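Local coordinates for dinitrogenase iron-molybdenum cofactor biosynthesis domain-containing protein (Pyrococcus horikoshii, PDB 2YX6) that binds ADP and probably belongs with the proteins linked to biosynthesis of the iron-molybdenum cofactor of dinitrogenase, at residues Leu68-Gly73 against Lys108-Trp113; Asn57-His62 against Leu83-Val88. One frame throughout, in Å; residues are numbered along the deposited sequence.

Contact 1. Residues Leu68-Gly73 against Lys108-Trp113; sequences LTYGIG and KIDYDW
Tyr70 and Trp113 carry most of the apolar contact between the loop Leu68-Gly73 and the C-terminal stretch Lys108-Trp113. The indole turns an edge of its five-membered ring toward the tyrosine face, an edge-to-face pair with planes at 62° and centroids 6.0 Å apart. Nearer still is the methylene: Trp113 CB lies 3.9 Å from the Tyr70 ring centroid and 24° off the ring normal, a CH-pi contact displaced toward the hydroxyl end, where CB comes within 3.6 Å of Tyr70 CZ. The two side chains run past each other in opposite directions, and the indole thereby reaches back over the loop backbone. Tyr70 O sits over one indole face, while Trp113 CE3 approaches Gly71 CA to 3.5 Å and Trp113 CH2 approaches Ile72 O to 3.4 Å.

Polar contact is concentrated at the far end of the tyrosine. With CG anti to the backbone N (chi1 -175°), the phenol extends to Asp110, and Tyr70 OH donates to Asp110 OD2 at 2.7 Å, meeting it from above the carboxylate plane. The other oxygen, Asp110 OD1, accepts from Asp112 N at 3.0 Å. Both carboxylate oxygens are thus engaged, which restrains rotation of the group. Lys19 adds a cation-pi contact to the Tyr70 ring.

Within Lys108-Trp113, that Asp112 N bond makes an Asx turn inside a type I beta turn, Asp110-Trp113. It packs on a glycine-containing strand-turn-helix loop; Ile72 lies near Val87 and Trp113 near Lys114, residues that bind ADP in this protein, though none is bound to this chain.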
# COMPACT_ATOMS: atom_id res chain seq x y z
N LEU A 68 3.71 -6.72 2.17
CA LEU A 68 2.64 -7.68 2.25
C LEU A 68 2.80 -8.50 3.49
O LEU A 68 3.79 -9.19 3.61
CB LEU A 68 2.65 -8.65 1.05
CG LEU A 68 2.63 -7.90 -0.32
CD1 LEU A 68 2.70 -8.92 -1.43
CD2 LEU A 68 1.34 -6.99 -0.46
N THR A 69 1.81 -8.47 4.39
CA THR A 69 1.93 -9.27 5.60
C THR A 69 0.64 -10.02 5.91
O THR A 69 -0.40 -9.74 5.32
CB THR A 69 2.17 -8.38 6.84
OG1 THR A 69 1.00 -7.61 7.04
CG2 THR A 69 3.35 -7.46 6.70
N TYR A 70 0.76 -10.99 6.83
CA TYR A 70 -0.39 -11.65 7.42
C TYR A 70 -0.86 -10.74 8.57
O TYR A 70 -1.68 -9.84 8.37
CB TYR A 70 -0.01 -13.05 7.91
CG TYR A 70 -1.24 -13.80 8.44
CD1 TYR A 70 -1.39 -14.10 9.79
CD2 TYR A 70 -2.28 -14.16 7.58
CE1 TYR A 70 -2.56 -14.73 10.28
CE2 TYR A 70 -3.42 -14.82 8.04
CZ TYR A 70 -3.55 -15.13 9.41
OH TYR A 70 -4.72 -15.79 9.89
N GLY A 71 -0.25 -10.91 9.73
CA GLY A 71 -0.55 -10.09 10.89
C GLY A 71 0.55 -9.05 11.16
O GLY A 71 1.74 -9.29 10.95
N ILE A 72 0.14 -7.89 11.64
CA ILE A 72 1.07 -6.83 11.95
C ILE A 72 0.29 -5.90 12.82
O ILE A 72 -0.94 -5.84 12.71
CB ILE A 72 1.58 -6.16 10.64
CG1 ILE A 72 2.38 -4.89 10.97
CG2 ILE A 72 0.38 -5.95 9.70
CD1 ILE A 72 2.94 -4.16 9.79
N GLY A 73 0.97 -5.23 13.75
CA GLY A 73 0.27 -4.36 14.69
C GLY A 73 -0.13 -3.04 14.08
O GLY A 73 0.47 -2.56 13.13
N LYS A 108 -5.34 -13.42 -2.37
CA LYS A 108 -6.18 -14.16 -1.41
C LYS A 108 -6.00 -13.67 0.02
O LYS A 108 -4.98 -13.91 0.61
CB LYS A 108 -5.87 -15.63 -1.50
CG LYS A 108 -6.60 -16.29 -2.72
CD LYS A 108 -5.99 -17.66 -3.11
CE LYS A 108 -7.06 -18.69 -3.56
NZ LYS A 108 -7.99 -18.19 -4.66
N ILE A 109 -6.99 -13.00 0.58
CA ILE A 109 -6.84 -12.34 1.90
C ILE A 109 -7.57 -13.08 2.99
O ILE A 109 -8.73 -13.45 2.81
CB ILE A 109 -7.43 -10.87 1.87
CG1 ILE A 109 -6.76 -10.00 0.78
CG2 ILE A 109 -7.31 -10.23 3.23
CD1 ILE A 109 -5.25 -10.13 0.76
N ASP A 110 -6.92 -13.31 4.13
CA ASP A 110 -7.59 -13.87 5.28
C ASP A 110 -8.23 -12.74 6.06
O ASP A 110 -7.56 -12.09 6.94
CB ASP A 110 -6.57 -14.59 6.17
CG ASP A 110 -7.22 -15.35 7.30
OD1 ASP A 110 -8.44 -15.14 7.55
OD2 ASP A 110 -6.52 -16.17 7.93
N TYR A 111 -9.52 -12.53 5.78
CA TYR A 111 -10.28 -11.44 6.38
C TYR A 111 -10.24 -11.51 7.89
O TYR A 111 -10.39 -10.48 8.55
CB TYR A 111 -11.75 -11.41 5.90
CG TYR A 111 -11.87 -11.27 4.40
CD1 TYR A 111 -11.85 -10.02 3.81
CD2 TYR A 111 -11.97 -12.38 3.58
CE1 TYR A 111 -11.96 -9.86 2.42
CE2 TYR A 111 -12.08 -12.24 2.17
CZ TYR A 111 -12.07 -10.97 1.61
OH TYR A 111 -12.14 -10.80 0.24
N ASP A 112 -10.05 -12.72 8.42
CA ASP A 112 -10.18 -12.95 9.85
C ASP A 112 -8.84 -13.09 10.55
O ASP A 112 -8.76 -13.67 11.65
CB ASP A 112 -11.00 -14.23 10.13
CG ASP A 112 -12.50 -14.06 9.86
OD1 ASP A 112 -13.10 -15.11 9.52
OD2 ASP A 112 -13.08 -12.95 9.99
N TRP A 113 -7.79 -12.56 9.93
CA TRP A 113 -6.43 -12.63 10.51
C TRP A 113 -6.26 -12.03 11.91
O TRP A 113 -5.20 -12.17 12.51
CB TRP A 113 -5.38 -12.02 9.57
CG TRP A 113 -5.43 -10.52 9.44
CD1 TRP A 113 -6.07 -9.80 8.48
CD2 TRP A 113 -4.78 -9.55 10.30
NE1 TRP A 113 -5.89 -8.45 8.69
CE2 TRP A 113 -5.08 -8.27 9.79
CE3 TRP A 113 -3.98 -9.64 11.46
CZ2 TRP A 113 -4.62 -7.09 10.39
CZ3 TRP A 113 -3.50 -8.45 12.06
CH2 TRP A 113 -3.83 -7.21 11.53

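Contact 2. Residues Asn57-His62 against Leu83-Val88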
# COMPACT_ATOMS: atom_id res chain seq x y z
N ASN A 57 12.04 1.05 9.39
CA ASN A 57 13.16 1.79 8.86
C ASN A 57 14.01 0.81 8.10
O ASN A 57 14.55 1.15 7.09
CB ASN A 57 13.96 2.44 10.01
CG ASN A 57 13.41 3.84 10.40
OD1 ASN A 57 12.80 4.56 9.60
ND2 ASN A 57 13.73 4.25 11.61
N PHE A 58 14.14 -0.39 8.61
CA PHE A 58 14.82 -1.46 7.88
C PHE A 58 14.23 -1.62 6.48
O PHE A 58 14.94 -1.57 5.48
CB PHE A 58 14.68 -2.75 8.68
CG PHE A 58 15.23 -3.95 8.01
CD1 PHE A 58 16.58 -4.11 7.88
CD2 PHE A 58 14.38 -4.90 7.43
CE1 PHE A 58 17.11 -5.23 7.23
CE2 PHE A 58 14.89 -5.99 6.78
CZ PHE A 58 16.28 -6.16 6.68
N ILE A 59 12.90 -1.74 6.42
CA ILE A 59 12.19 -1.88 5.13
C ILE A 59 12.39 -0.67 4.20
O ILE A 59 12.83 -0.83 3.06
CB ILE A 59 10.70 -2.25 5.39
CG1 ILE A 59 10.63 -3.59 6.12
CG2 ILE A 59 9.92 -2.31 4.12
CD1 ILE A 59 11.34 -4.75 5.32
N LYS A 60 12.15 0.55 4.69
CA LYS A 60 12.39 1.78 3.96
C LYS A 60 13.82 1.87 3.44
O LYS A 60 14.05 2.17 2.28
CB LYS A 60 12.06 2.99 4.82
CG LYS A 60 11.91 4.30 3.99
CD LYS A 60 11.79 5.54 4.88
CE LYS A 60 11.63 6.87 4.11
NZ LYS A 60 11.90 8.09 5.00
N ASP A 61 14.79 1.53 4.29
CA ASP A 61 16.20 1.55 3.91
C ASP A 61 16.52 0.57 2.77
O ASP A 61 17.49 0.76 2.06
CB ASP A 61 17.10 1.25 5.10
CG ASP A 61 17.02 2.35 6.19
OD1 ASP A 61 16.66 3.51 5.85
OD2 ASP A 61 17.28 2.01 7.39
N HIS A 62 15.71 -0.47 2.63
CA HIS A 62 15.81 -1.39 1.50
C HIS A 62 15.00 -1.03 0.27
O HIS A 62 14.98 -1.78 -0.69
CB HIS A 62 15.52 -2.79 1.98
CG HIS A 62 16.69 -3.43 2.68
ND1 HIS A 62 17.03 -3.12 3.98
CD2 HIS A 62 17.62 -4.31 2.24
CE1 HIS A 62 18.10 -3.81 4.33
NE2 HIS A 62 18.48 -4.54 3.29
N LEU A 83 6.07 6.73 6.87
CA LEU A 83 7.26 6.64 6.00
C LEU A 83 6.88 6.45 4.53
O LEU A 83 7.72 6.14 3.64
CB LEU A 83 8.08 5.46 6.47
CG LEU A 83 8.72 5.58 7.88
CD1 LEU A 83 9.61 4.36 8.02
CD2 LEU A 83 9.53 6.89 8.10
N GLY A 84 5.59 6.61 4.25
CA GLY A 84 5.11 6.62 2.84
C GLY A 84 5.12 5.20 2.35
O GLY A 84 5.24 4.97 1.14
N ILE A 85 5.05 4.24 3.28
CA ILE A 85 5.00 2.82 2.92
C ILE A 85 3.60 2.19 3.21
O ILE A 85 3.04 2.42 4.27
CB ILE A 85 6.12 2.02 3.60
CG1 ILE A 85 7.52 2.57 3.23
CG2 ILE A 85 6.04 0.56 3.27
CD1 ILE A 85 8.57 1.81 3.95
N SER A 86 3.06 1.46 2.24
CA SER A 86 1.71 0.91 2.29
C SER A 86 1.83 -0.48 2.77
O SER A 86 2.77 -1.15 2.41
CB SER A 86 1.11 0.86 0.86
OG SER A 86 1.04 2.19 0.43
N VAL A 87 0.86 -0.95 3.52
CA VAL A 87 0.95 -2.28 4.08
C VAL A 87 -0.32 -3.03 3.63
O VAL A 87 -1.42 -2.45 3.71
CB VAL A 87 1.03 -2.22 5.68
CG1 VAL A 87 1.00 -3.68 6.38
CG2 VAL A 87 2.22 -1.43 6.18
N VAL A 88 -0.19 -4.29 3.22
CA VAL A 88 -1.34 -5.16 2.97
C VAL A 88 -1.34 -6.27 4.04
O VAL A 88 -0.29 -6.93 4.24
CB VAL A 88 -1.29 -5.83 1.54
CG1 VAL A 88 -2.57 -6.71 1.32
CG2 VAL A 88 -1.18 -4.76 0.47
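Lys60 meets both Leu83 and Ile85 through the hydrocarbon part of its side chain. Its CB lies 3.8 Å from Ile85 CD1, and farther along the same chain Lys60 CD comes within 4.0 Å of Leu83 CD1. With CG anti to the backbone N (chi1 -164°) and the chain extended beyond it, the methylenes run obliquely across Leu83. Asn57, one helical turn earlier, adds a contact at roughly a right angle, with Asn57 OD1 3.6 Å from Leu83 CD1. On the inner side Ile59 CG2 faces Ile85 CD1 at 4.3 Å, a looser approach.

Between Leu83 and Ile85 the backbone turn sets their positions. Gly84, at positive phi, is the C-prime residue of a Schellman motif closing helix 74-82, with Ile85 N bonded to Phe80 O and Gly84 N to Asn81 O; the chain then turns into strand 86-88. His62, the first residue beyond helix 54-61, donates from ND1 to Phe58 O at 3.0 Å with an N-H...O angle of 157°. His62 N reaches the same oxygen from the opposite face of its carbonyl plane.

Farther out, Phe80 packs on both isoleucines, and Lys60 NZ makes a weak hydrogen bond to Gly105 O of the second subunit. No hydrogen bond joins the two segments: the packing is mainly between aliphatic carbons, lysine methylenes included, with Asn57 OD1 a polar atom against a leucine methyl, and the lysine directs its charged end toward the dimer partner.

Contact 1 is a surface contact between two loops, centred about 17 Å from the centre of contact 2, which is partly buried and sets a helix against a turn and the strand it leads into. Their chemistry follows: aromatic rings and a phenol-carboxylate hydrogen bond in the first, mainly aliphatic carbon in the second. Along the chain their segments alternate, and Leu68-Gly73 and Leu83-Val88 meet in the sheet, where strands 66-68 and 86-88 run parallel. There Thr69 N probably donates to Val88 O at 2.6 Å, and Leu68 CD2 packs 3.5 Å from Val88 CG2. Val87 of Leu83-Val88, an ADP-binding residue, packs its CG1 4.0 Å from Ile72 CD1 of contact 1. Both contacts also touch the second subunit.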